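Local coordinates for intracellular protein transport protein USO1 (Saccharomyces cerevisiae S288c, PDB 6LSU) that is required for protein transport from the endoplasmic reticulum to the Golgi, as a membrane tether with a globular head and a coiled-coil tail, at residues 661-666 and 714-719. Sequence-based numbering, arbitrary orientation.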
loop_
_atom_site.group_PDB
_atom_site.type_symbol
_atom_site.label_atom_id
_atom_site.label_comp_id
_atom_site.label_asym_id
_atom_site.label_seq_id
_atom_site.Cartn_x
_atom_site.Cartn_y
_atom_site.Cartn_z
ATOM N N ASP A 661 -14.271 -41.729 -14.307
ATOM C CA ASP A 661 -15.372 -40.787 -13.969
ATOM C C ASP A 661 -15.047 -40.143 -12.613
ATOM O O ASP A 661 -15.121 -38.929 -12.518
ATOM C CB ASP A 661 -16.758 -41.453 -14.025
ATOM C CG ASP A 661 -17.295 -41.683 -15.439
ATOM O OD1 ASP A 661 -16.526 -41.478 -16.420
ATOM O OD2 ASP A 661 -18.482 -42.068 -15.558
ATOM N N ASN A 662 -14.689 -40.929 -11.603
ATOM C CA ASN A 662 -14.545 -40.415 -10.216
ATOM C C ASN A 662 -13.411 -39.378 -10.153
ATOM O O ASN A 662 -13.543 -38.391 -9.414
ATOM C CB ASN A 662 -14.264 -41.533 -9.215
ATOM C CG ASN A 662 -14.485 -41.080 -7.791
ATOM O OD1 ASN A 662 -15.438 -40.339 -7.518
ATOM N ND2 ASN A 662 -13.604 -41.504 -6.893
ATOM N N TYR A 663 -12.317 -39.631 -10.877
ATOM C CA TYR A 663 -11.178 -38.710 -11.059
ATOM C C TYR A 663 -11.707 -37.383 -11.596
ATOM O O TYR A 663 -11.657 -36.369 -10.847
ATOM C CB TYR A 663 -10.140 -39.318 -12.000
ATOM C CG TYR A 663 -9.037 -38.363 -12.382
ATOM C CD1 TYR A 663 -7.943 -38.166 -11.559
ATOM C CD2 TYR A 663 -9.108 -37.633 -13.552
ATOM C CE1 TYR A 663 -6.924 -37.295 -11.908
ATOM C CE2 TYR A 663 -8.107 -36.750 -13.910
ATOM C CZ TYR A 663 -7.012 -36.584 -13.092
ATOM O OH TYR A 663 -6.032 -35.726 -13.467
ATOM N N ALA A 664 -12.220 -37.394 -12.829
ATOM C CA ALA A 664 -12.745 -36.192 -13.511
ATOM C C ALA A 664 -13.709 -35.484 -12.562
ATOM O O ALA A 664 -13.660 -34.247 -12.509
ATOM C CB ALA A 664 -13.402 -36.532 -14.830
ATOM N N SER A 665 -14.538 -36.227 -11.830
ATOM C CA SER A 665 -15.547 -35.628 -10.918
ATOM C C SER A 665 -14.804 -34.825 -9.853
ATOM O O SER A 665 -15.247 -33.706 -9.550
ATOM C CB SER A 665 -16.459 -36.655 -10.299
ATOM O OG SER A 665 -16.977 -36.192 -9.066
ATOM N N ARG A 666 -13.719 -35.390 -9.316
ATOM C CA ARG A 666 -13.019 -34.837 -8.125
ATOM C C ARG A 666 -12.136 -33.660 -8.533
ATOM O O ARG A 666 -11.822 -32.875 -7.614
ATOM C CB ARG A 666 -12.158 -35.891 -7.434
ATOM C CG ARG A 666 -12.957 -36.869 -6.589
ATOM C CD ARG A 666 -12.126 -38.082 -6.235
ATOM N NE ARG A 666 -12.683 -38.794 -5.093
ATOM C CZ ARG A 666 -12.020 -39.670 -4.340
ATOM N NH1 ARG A 666 -10.759 -39.970 -4.607
ATOM N NH2 ARG A 666 -12.623 -40.247 -3.311
ATOM N N TYR A 714 -8.549 -28.037 -17.886
ATOM C CA TYR A 714 -9.046 -29.064 -18.835
ATOM C C TYR A 714 -8.075 -30.240 -18.843
ATOM O O TYR A 714 -8.510 -31.364 -18.562
ATOM C CB TYR A 714 -9.228 -28.504 -20.243
ATOM C CG TYR A 714 -9.633 -29.528 -21.267
ATOM C CD1 TYR A 714 -10.944 -29.979 -21.354
ATOM C CD2 TYR A 714 -8.700 -30.051 -22.149
ATOM C CE1 TYR A 714 -11.322 -30.907 -22.310
ATOM C CE2 TYR A 714 -9.060 -30.988 -23.105
ATOM C CZ TYR A 714 -10.372 -31.408 -23.187
ATOM O OH TYR A 714 -10.694 -32.330 -24.131
ATOM N N ARG A 715 -6.802 -29.971 -19.126
ATOM C CA ARG A 715 -5.730 -30.997 -19.163
ATOM C C ARG A 715 -5.735 -31.826 -17.868
ATOM O O ARG A 715 -5.499 -33.007 -17.980
ATOM C CB ARG A 715 -4.353 -30.360 -19.371
ATOM C CG ARG A 715 -3.303 -31.368 -19.814
ATOM C CD ARG A 715 -1.912 -30.777 -19.903
ATOM N NE ARG A 715 -0.938 -31.747 -20.377
ATOM C CZ ARG A 715 0.269 -31.444 -20.835
ATOM N NH1 ARG A 715 0.671 -30.187 -20.860
ATOM N NH2 ARG A 715 1.098 -32.390 -21.250
ATOM N N ILE A 716 -5.956 -31.229 -16.686
ATOM C CA ILE A 716 -5.909 -31.977 -15.396
ATOM C C ILE A 716 -7.081 -32.958 -15.457
ATOM O O ILE A 716 -6.837 -34.194 -15.510
ATOM C CB ILE A 716 -5.999 -31.065 -14.144
ATOM C CG1 ILE A 716 -4.932 -29.962 -14.089
ATOM C CG2 ILE A 716 -5.980 -31.914 -12.877
ATOM C CD1 ILE A 716 -3.589 -30.382 -14.581
ATOM N N ARG A 717 -8.295 -32.403 -15.504
ATOM C CA ARG A 717 -9.591 -33.130 -15.467
ATOM C C ARG A 717 -9.583 -34.323 -16.435
ATOM O O ARG A 717 -10.197 -35.341 -16.066
ATOM C CB ARG A 717 -10.744 -32.199 -15.851
ATOM C CG ARG A 717 -12.121 -32.822 -15.679
ATOM C CD ARG A 717 -13.273 -31.921 -16.091
ATOM N NE ARG A 717 -13.327 -31.684 -17.535
ATOM C CZ ARG A 717 -13.228 -30.491 -18.136
ATOM N NH1 ARG A 717 -13.072 -29.375 -17.436
ATOM N NH2 ARG A 717 -13.292 -30.422 -19.455
ATOM N N THR A 718 -8.939 -34.211 -17.609
ATOM C CA THR A 718 -8.978 -35.248 -18.679
ATOM C C THR A 718 -7.655 -36.019 -18.754
ATOM O O THR A 718 -7.316 -36.527 -19.849
ATOM C CB THR A 718 -9.317 -34.653 -20.058
ATOM O OG1 THR A 718 -8.158 -34.168 -20.743
ATOM C CG2 THR A 718 -10.337 -33.541 -19.980
ATOM N N ALA A 719 -6.906 -36.101 -17.657
ATOM C CA ALA A 719 -5.599 -36.786 -17.656
ATOM C C ALA A 719 -5.836 -38.286 -17.891
ATOM O O ALA A 719 -5.117 -38.860 -18.732
ATOM C CB ALA A 719 -4.850 -36.517 -16.373
#
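The ring of Tyr663 meets the end of helix 713-717 by its edge: the carbonyl oxygen of Ile716 lies in the ring plane beside the hydroxyl, and that of Arg717 sits near the same plane beside CE2, 3.3 Å away. The methyl of Ala719 approaches obliquely, with CB 3.9 Å from Tyr663 CZ. Beyond the two segments, the tyrosine side chain also touches Leu720 and Thr629. With CG anti to the backbone N (chi1 172°), the phenol reaches out from helix 660-673, and its OH donates a hydrogen bond of 2.7 Å to Ile716 O. The donor stands above the carbonyl plane, 52° out of it, while Ala719 N reaches the same oxygen from the opposite face, at 2.9 Å. This double grip falls where the helix runs out, the backbone turning out of its helical path at Thr718, and a tyrosine suits the place because it joins a long, flat apolar body to a donor at its far end. The contact belongs to the C-terminal part of the globular head, an armadillo-repeat assembly of packed helices, and joins helix 660-673 to the last turn of helix 713-717 and the residues just after it; helix 622-637 also borders it, touching Ile716 through Met630. A phenylalanine in place of Tyr663 would probably leave Ile716 O with Ala719 N alone of these two donors and the ring less firmly fixed against the helix end. One residue on, small Ala664 suits the close approach of the backbones, its CA 4.8 Å from that of Arg717. The Ala664 methyl packs against the backbone oxygen and the aliphatic CG of Arg717 together, 3.6 Å from O and 4.0 Å from CG, and the arginine chain bends only farther out, at chi3 (69°).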